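Local coordinates for protein Non-reducing end beta-L-arabinofuranosidase (PDB 5MQO) that probably hydrolyses glycosidic bonds in plant pectin as a GH127-family aceric acidase of a gut bacterium, at residues V298-N301 / Y302-G306; S421-G424 / K425-F428; E506-Y509 / P510-N514. All coordinates share one frame; numbering follows the deposited sequence.

Interaction 1: V298-N301 / Y302-G306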
loop_
_atom_site.group_PDB
_atom_site.type_symbol
_atom_site.label_atom_id
_atom_site.label_comp_id
_atom_site.label_asym_id
_atom_site.label_seq_id
_atom_site.Cartn_x
_atom_site.Cartn_y
_atom_site.Cartn_z
ATOM N N VAL A 298 -3.394 -11.086 3.977
ATOM C CA VAL A 298 -2.340 -10.412 4.742
ATOM C C VAL A 298 -1.136 -11.363 4.853
ATOM O O VAL A 298 -0.021 -11.010 4.468
ATOM C CB VAL A 298 -2.795 -9.979 6.181
ATOM C CG1 VAL A 298 -1.713 -9.124 6.838
ATOM C CG2 VAL A 298 -4.093 -9.200 6.174
ATOM N N ARG A 299 -1.379 -12.568 5.369
ATOM C CA ARG A 299 -0.340 -13.578 5.499
ATOM C C ARG A 299 0.317 -13.843 4.143
ATOM O O ARG A 299 1.537 -13.873 4.043
ATOM C CB ARG A 299 -0.904 -14.862 6.112
ATOM C CG ARG A 299 -1.364 -14.748 7.578
ATOM C CD ARG A 299 -1.590 -16.097 8.261
ATOM N NE ARG A 299 -2.925 -16.247 8.868
ATOM C CZ ARG A 299 -3.443 -17.398 9.367
ATOM N NH1 ARG A 299 -2.757 -18.556 9.394
ATOM N NH2 ARG A 299 -4.671 -17.394 9.874
ATOM N N ALA A 300 -0.501 -13.983 3.103
ATOM C CA ALA A 300 -0.034 -14.193 1.735
ATOM C C ALA A 300 0.915 -13.095 1.263
ATOM O O ALA A 300 2.044 -13.326 0.830
ATOM C CB ALA A 300 -1.228 -14.232 0.807
ATOM N N ASN A 301 0.412 -11.883 1.315
ATOM C CA ASN A 301 1.100 -10.790 0.713
ATOM C C ASN A 301 2.373 -10.475 1.499
ATOM O O ASN A 301 3.404 -10.257 0.873
ATOM C CB ASN A 301 0.188 -9.590 0.598
ATOM C CG ASN A 301 -0.845 -9.730 -0.502
ATOM O OD1 ASN A 301 -0.789 -10.631 -1.343
ATOM N ND2 ASN A 301 -1.796 -8.800 -0.517
ATOM N N TYR A 302 2.321 -10.500 2.838
ATOM C CA TYR A 302 3.534 -10.305 3.659
ATOM C C TYR A 302 4.578 -11.398 3.412
ATOM O O TYR A 302 5.761 -11.096 3.359
ATOM C CB TYR A 302 3.213 -10.146 5.166
ATOM C CG TYR A 302 2.771 -8.743 5.544
ATOM C CD1 TYR A 302 3.694 -7.772 5.858
ATOM C CD2 TYR A 302 1.450 -8.378 5.532
ATOM C CE1 TYR A 302 3.310 -6.471 6.181
ATOM C CE2 TYR A 302 1.054 -7.093 5.852
ATOM C CZ TYR A 302 1.986 -6.138 6.182
ATOM O OH TYR A 302 1.591 -4.854 6.502
ATOM N N LEU A 303 4.130 -12.646 3.222
ATOM C CA LEU A 303 5.021 -13.743 2.770
ATOM C C LEU A 303 5.687 -13.365 1.487
ATOM O O LEU A 303 6.899 -13.413 1.411
ATOM C CB LEU A 303 4.284 -15.071 2.535
ATOM C CG LEU A 303 4.994 -16.215 1.769
ATOM C CD1 LEU A 303 6.225 -16.707 2.483
ATOM C CD2 LEU A 303 4.076 -17.401 1.564
ATOM N N TYR A 304 4.895 -12.987 0.486
ATOM C CA TYR A 304 5.452 -12.716 -0.847
ATOM C C TYR A 304 6.511 -11.588 -0.800
ATOM O O TYR A 304 7.580 -11.695 -1.420
ATOM C CB TYR A 304 4.357 -12.448 -1.921
ATOM C CG TYR A 304 3.251 -13.458 -1.956
ATOM C CD1 TYR A 304 3.499 -14.790 -1.684
ATOM C CD2 TYR A 304 1.936 -13.076 -2.248
ATOM C CE1 TYR A 304 2.492 -15.721 -1.691
ATOM C CE2 TYR A 304 0.915 -14.017 -2.277
ATOM C CZ TYR A 304 1.207 -15.340 -1.992
ATOM O OH TYR A 304 0.249 -16.314 -1.992
ATOM N N ALA A 305 6.199 -10.559 -0.028
ATOM C CA ALA A 305 7.112 -9.474 0.245
ATOM C C ALA A 305 8.423 -9.957 0.832
ATOM O O ALA A 305 9.501 -9.612 0.334
ATOM C CB ALA A 305 6.463 -8.516 1.225
ATOM N N GLY A 306 8.305 -10.736 1.912
ATOM C CA GLY A 306 9.445 -11.285 2.641
ATOM C C GLY A 306 10.325 -12.121 1.743
ATOM O O GLY A 306 11.545 -12.028 1.821
#

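Interaction 2: S421-G424 / K425-F428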
loop_
_atom_site.group_PDB
_atom_site.type_symbol
_atom_site.label_atom_id
_atom_site.label_comp_id
_atom_site.label_asym_id
_atom_site.label_seq_id
_atom_site.Cartn_x
_atom_site.Cartn_y
_atom_site.Cartn_z
ATOM N N SER A 421 -9.934 7.877 8.041
ATOM C CA SER A 421 -10.785 9.058 7.807
ATOM C C SER A 421 -9.972 10.273 7.326
ATOM O O SER A 421 -8.741 10.290 7.417
ATOM C CB SER A 421 -11.574 9.412 9.086
ATOM O OG SER A 421 -10.733 9.529 10.236
ATOM N N LEU A 422 -10.667 11.269 6.778
ATOM C CA LEU A 422 -10.026 12.531 6.431
ATOM C C LEU A 422 -9.603 13.314 7.690
ATOM O O LEU A 422 -8.533 13.910 7.679
ATOM C CB LEU A 422 -10.906 13.357 5.514
ATOM C CG LEU A 422 -11.034 12.796 4.098
ATOM C CD1 LEU A 422 -12.107 13.556 3.344
ATOM C CD2 LEU A 422 -9.708 12.853 3.344
ATOM N N ASP A 423 -10.372 13.239 8.787
ATOM C CA ASP A 423 -9.948 13.845 10.075
ATOM C C ASP A 423 -8.842 13.111 10.833
ATOM O O ASP A 423 -8.538 13.489 11.953
ATOM C CB ASP A 423 -11.143 14.147 11.020
ATOM C CG ASP A 423 -11.862 12.894 11.568
ATOM O OD1 ASP A 423 -11.398 11.748 11.415
ATOM O OD2 ASP A 423 -12.948 13.078 12.162
ATOM N N GLY A 424 -8.268 12.059 10.247
ATOM C CA GLY A 424 -7.106 11.368 10.816
ATOM C C GLY A 424 -7.337 10.524 12.051
ATOM O O GLY A 424 -6.378 10.080 12.663
ATOM N N LYS A 425 -8.596 10.296 12.415
ATOM C CA LYS A 425 -8.944 9.727 13.712
ATOM C C LYS A 425 -9.687 8.406 13.672
ATOM O O LYS A 425 -9.654 7.661 14.668
ATOM C CB LYS A 425 -9.819 10.709 14.466
ATOM C CG LYS A 425 -9.089 11.918 14.998
ATOM C CD LYS A 425 -10.007 12.680 15.927
ATOM C CE LYS A 425 -9.398 14.004 16.301
ATOM N NZ LYS A 425 -10.168 14.596 17.423
ATOM N N LYS A 426 -10.382 8.129 12.567
ATOM C CA LYS A 426 -11.191 6.925 12.467
ATOM C C LYS A 426 -10.647 5.985 11.377
ATOM O O LYS A 426 -10.095 6.449 10.369
ATOM C CB LYS A 426 -12.657 7.304 12.240
ATOM C CG LYS A 426 -13.276 8.066 13.413
ATOM C CD LYS A 426 -14.681 8.566 13.105
ATOM C CE LYS A 426 -14.641 9.863 12.304
ATOM N NZ LYS A 426 -15.785 9.958 11.359
ATOM N N TYR A 427 -10.799 4.674 11.601
ATOM C CA TYR A 427 -10.243 3.649 10.729
ATOM C C TYR A 427 -11.254 2.573 10.239
ATOM O O TYR A 427 -12.187 2.194 10.945
ATOM C CB TYR A 427 -9.088 2.961 11.435
ATOM C CG TYR A 427 -7.951 3.875 11.753
ATOM C CD1 TYR A 427 -7.973 4.682 12.898
ATOM C CD2 TYR A 427 -6.818 3.931 10.936
ATOM C CE1 TYR A 427 -6.904 5.536 13.213
ATOM C CE2 TYR A 427 -5.735 4.769 11.244
ATOM C CZ TYR A 427 -5.777 5.576 12.379
ATOM O OH TYR A 427 -4.718 6.405 12.686
ATOM N N PHE A 428 -11.036 2.090 9.015
ATOM C CA PHE A 428 -11.700 0.892 8.525
ATOM C C PHE A 428 -10.829 -0.324 8.764
ATOM O O PHE A 428 -9.629 -0.275 8.485
ATOM C CB PHE A 428 -11.917 0.939 6.982
ATOM C CG PHE A 428 -13.174 1.621 6.533
ATOM C CD1 PHE A 428 -14.397 1.392 7.170
ATOM C CD2 PHE A 428 -13.140 2.449 5.430
ATOM C CE1 PHE A 428 -15.543 2.011 6.731
ATOM C CE2 PHE A 428 -14.278 3.083 5.000
ATOM C CZ PHE A 428 -15.483 2.863 5.645
#

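Interaction 3: E506-Y509 / P510-N514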
loop_
_atom_site.group_PDB
_atom_site.type_symbol
_atom_site.label_atom_id
_atom_site.label_comp_id
_atom_site.label_asym_id
_atom_site.label_seq_id
_atom_site.Cartn_x
_atom_site.Cartn_y
_atom_site.Cartn_z
ATOM N N GLU A 506 7.333 20.265 -7.952
ATOM C CA GLU A 506 6.116 21.057 -7.839
ATOM C C GLU A 506 5.073 20.431 -8.731
ATOM O O GLU A 506 5.360 20.140 -9.887
ATOM C CB GLU A 506 6.378 22.494 -8.250
ATOM C CG GLU A 506 7.684 23.066 -7.693
ATOM C CD GLU A 506 7.800 24.566 -7.913
ATOM O OE1 GLU A 506 8.243 24.996 -9.009
ATOM O OE2 GLU A 506 7.421 25.307 -6.984
ATOM N N THR A 507 3.882 20.192 -8.176
ATOM C CA THR A 507 2.746 19.610 -8.919
ATOM C C THR A 507 1.483 19.566 -8.064
ATOM O O THR A 507 1.598 19.496 -6.838
ATOM C CB THR A 507 3.039 18.180 -9.379
ATOM O OG1 THR A 507 1.886 17.678 -10.049
ATOM C CG2 THR A 507 3.429 17.252 -8.179
ATOM N N ASP A 508 0.298 19.585 -8.684
ATOM C CA ASP A 508 -0.953 19.476 -7.904
ATOM C C ASP A 508 -1.513 18.051 -7.973
ATOM O O ASP A 508 -2.646 17.801 -7.577
ATOM C CB ASP A 508 -2.004 20.540 -8.311
ATOM C CG ASP A 508 -3.154 20.723 -7.245
ATOM O OD1 ASP A 508 -2.914 20.562 -6.020
ATOM O OD2 ASP A 508 -4.318 21.036 -7.636
ATOM N N TYR A 509 -0.687 17.123 -8.467
ATOM C CA TYR A 509 -0.949 15.667 -8.483
ATOM C C TYR A 509 -1.435 15.223 -7.099
ATOM O O TYR A 509 -0.976 15.775 -6.093
ATOM C CB TYR A 509 0.353 14.918 -8.841
ATOM C CG TYR A 509 0.220 13.501 -9.381
ATOM C CD1 TYR A 509 0.094 13.250 -10.752
ATOM C CD2 TYR A 509 0.266 12.414 -8.537
ATOM C CE1 TYR A 509 -0.002 11.951 -11.241
ATOM C CE2 TYR A 509 0.166 11.124 -9.029
ATOM C CZ TYR A 509 0.030 10.888 -10.372
ATOM O OH TYR A 509 -0.072 9.581 -10.810
ATOM N N PRO A 510 -2.386 14.294 -7.016
ATOM C CA PRO A 510 -3.034 13.615 -8.136
ATOM C C PRO A 510 -4.132 14.404 -8.888
ATOM O O PRO A 510 -4.710 13.868 -9.841
ATOM C CB PRO A 510 -3.667 12.412 -7.445
ATOM C CG PRO A 510 -4.108 12.977 -6.136
ATOM C CD PRO A 510 -3.069 14.008 -5.747
ATOM N N TRP A 511 -4.404 15.651 -8.489
ATOM C CA TRP A 511 -5.520 16.393 -9.050
ATOM C C TRP A 511 -5.252 16.816 -10.479
ATOM O O TRP A 511 -6.189 16.948 -11.238
ATOM C CB TRP A 511 -5.893 17.581 -8.181
ATOM C CG TRP A 511 -6.096 17.225 -6.743
ATOM C CD1 TRP A 511 -5.500 17.809 -5.676
ATOM C CD2 TRP A 511 -6.927 16.189 -6.213
ATOM N NE1 TRP A 511 -5.897 17.207 -4.508
ATOM C CE2 TRP A 511 -6.778 16.210 -4.813
ATOM C CE3 TRP A 511 -7.787 15.240 -6.785
ATOM C CZ2 TRP A 511 -7.459 15.332 -3.974
ATOM C CZ3 TRP A 511 -8.462 14.365 -5.952
ATOM C CH2 TRP A 511 -8.304 14.423 -4.559
ATOM N N GLU A 512 -3.983 17.019 -10.839
ATOM C CA GLU A 512 -3.558 17.384 -12.204
ATOM C C GLU A 512 -2.279 16.655 -12.531
ATOM O O GLU A 512 -1.549 16.240 -11.631
ATOM C CB GLU A 512 -3.303 18.887 -12.324
ATOM C CG GLU A 512 -4.477 19.754 -11.880
ATOM C CD GLU A 512 -4.253 21.245 -12.102
ATOM O OE1 GLU A 512 -3.514 21.896 -11.315
ATOM O OE2 GLU A 512 -4.857 21.772 -13.063
ATOM N N GLY A 513 -1.995 16.522 -13.816
ATOM C CA GLY A 513 -0.898 15.677 -14.289
ATOM C C GLY A 513 0.332 16.449 -14.731
ATOM O O GLY A 513 1.038 15.972 -15.624
ATOM N N ASN A 514 0.596 17.609 -14.115
ATOM C CA ASN A 514 1.749 18.438 -14.471
ATOM C C ASN A 514 2.774 18.400 -13.384
ATOM O O ASN A 514 2.500 18.856 -12.274
ATOM C CB ASN A 514 1.341 19.896 -14.674
ATOM C CG ASN A 514 0.267 20.051 -15.719
ATOM O OD1 ASN A 514 0.401 19.555 -16.844
ATOM N ND2 ASN A 514 -0.831 20.702 -15.346
#

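Interaction 1: V298-N301 / Y302-G306
Tyr304 lies one helical turn beyond Ala300 and sets a ring face over the Ala300 carbonyl, whose O sits 2.9 Å above the centre of the ring. The same oxygen accepts Tyr304 N at 2.9 Å, so this acceptor is satisfied from the backbone and covered by the ring of its own donor. Tyr304 CG stands beside the backbone N (chi1 -49°), which brings the ring back over the preceding turn. Its CE2 also meets Ala300 CB at 3.8 Å. An alanine here has no ring to cover this carbonyl or to meet Ile326 and Ile330 of helix 317-333, which would probably open a gap between the two helices.

The other carbonyls are served in the same way: Val298 O takes Tyr302 N at 2.9 Å, Arg299 O takes Leu303 N, and Asn301 O takes Ala305 N at 3.0 Å. Tyr302 runs alongside Val298, with its CD2 3.5 Å from Val298 CG1, and turns a ring edge to Val298 O; its hydroxyl hydrogen-bonds Asn461 ND2. The buried Asn301 amide has a partner at each end, OD1 with Tyr367 OH and ND2 with Ala384 O. This unbroken ladder of i to i+4 bonds is that of an alpha helix, here helix 297-314, largely buried over this stretch, of a catalytic domain whose clan is built as an (alpha/alpha)6 barrel.

Interaction 2: S421-G424 / K425-F428
Ser421 and Lys426 are joined by two hydrogen bonds, one through the serine backbone and one through its side chain. Ser421 N donates to Lys426 O at 2.7 Å, and Lys426 N donates to Ser421 OG over the same length, 2.7 Å, with an N-H...O angle of 160°. The hydroxyl has its own proton engaged as well: OG donates to Asp423 OD1 at 2.6 Å, meeting that oxygen almost head-on, in line with its C-O bond. With chi1 at 52°, Ser421 OG stands between its backbone N and carbonyl carbon, where it can reach both Lys426 N and the aspartate. Asp423 OD1 in turn receives a weak bond from Lys425 N at 3.3 Å, so one carboxylate oxygen links the hydroxyl to the returning backbone.

The chain reverses here through a type I beta turn from Ser421 to Gly424, whose own closing bond, Gly424 N to Ser421 O, is weak; Gly424, in the last position of the turn, has a positive phi of 72°. The loop lies between helix 402-416 and strand 434-435 and is fastened to helix 50-69, where Ser62 OG bonds Gly424 O and Arg54 bonds Leu422 O.

Charge plays a looser part. Asp423 OD2 and Lys426 NZ are 4.3 Å apart, beyond a salt bridge, though their opposite charges probably attract.

Further contacts are made by the aliphatic carbons of the two lysines. Lys426 bends back at its third side-chain torsion, which brings CE to 3.6 Å from Asp423 OD2, while its CB lies against Ser421 OG. Lys425 crosses Asp423 at about a right angle, its CB beside OD1, and its extended chain passes along Thr61 and Ser65 of helix 50-69.

Interaction 3: E506-Y509 / P510-N514
A cis peptide bond between Tyr509 and Pro510 folds the backbone sharply, so that Asp508 O accepts Trp511 N at 2.9 Å, the closing bond of a type VI turn, and the chain then runs back until the CA atoms of Thr507 and Asn514 are 5.8 Å apart. The closing bond is bent, with an N-H...O angle of 138°.

Thr507 ties the two arms together with its hydroxyl. OG1, which a chi1 of 178° turns away from the backbone N, donates to Asn514 O at 2.6 Å, approaching from well above the carbonyl plane, and accepts Tyr509 N at 3.1 Å in an ST turn. One oxygen thus spans the loop and also braces the residue that enters the cis bond.

Tyr509 lays a ring face over its neighbour, its CG 3.5 Å from Pro510 CA, while Gly513 CA comes to the ring edge. Its own CA makes a CH...O contact of 3.3 Å with Glu512 O. Farther out the phenol ring packs edge-to-face with Tyr486.

Trp511 meets Asp508 at its rim: OD1 lies near the indole plane, 3.8 Å from CD1, with the carboxylate turned 63° from the ring. The other oxygen, Asp508 OD2, is 3.9 Å from Glu512 OE1, a pairing of like charges probably eased by the salt bridge from Lys634 to OD2. Beyond the loop, the indole reaches Leu604, Ile642 and Val643, on strands 604-609 and 640-651.

The whole is the connection of a beta hairpin, joining the adjacent antiparallel strands 500-506 and 514-521 in the antiparallel sheet made mostly of middle-domain strands.

How the interactions relate
Following the chain from the N terminus, the three contacts come strictly in series; none nests in or crosses another, and each spans only a few residues. Interaction 1 closes no loop but lies within helix 297-314, and interaction 2 closes a tight turn after helix 402-416; both belong to the catalytic domain, their centres about 25 Å apart. Interaction 3 closes the hairpin between strands 500-506 and 514-521 in the middle domain, on the opposite side of the chain's centre from interaction 1. Interactions 2 and 3 come within about 8 Å at their nearest atoms without touching. Tyr509 of interaction 3 reaches back to Glu409 of helix 402-416 through a weak hydrogen bond, linking the two domains.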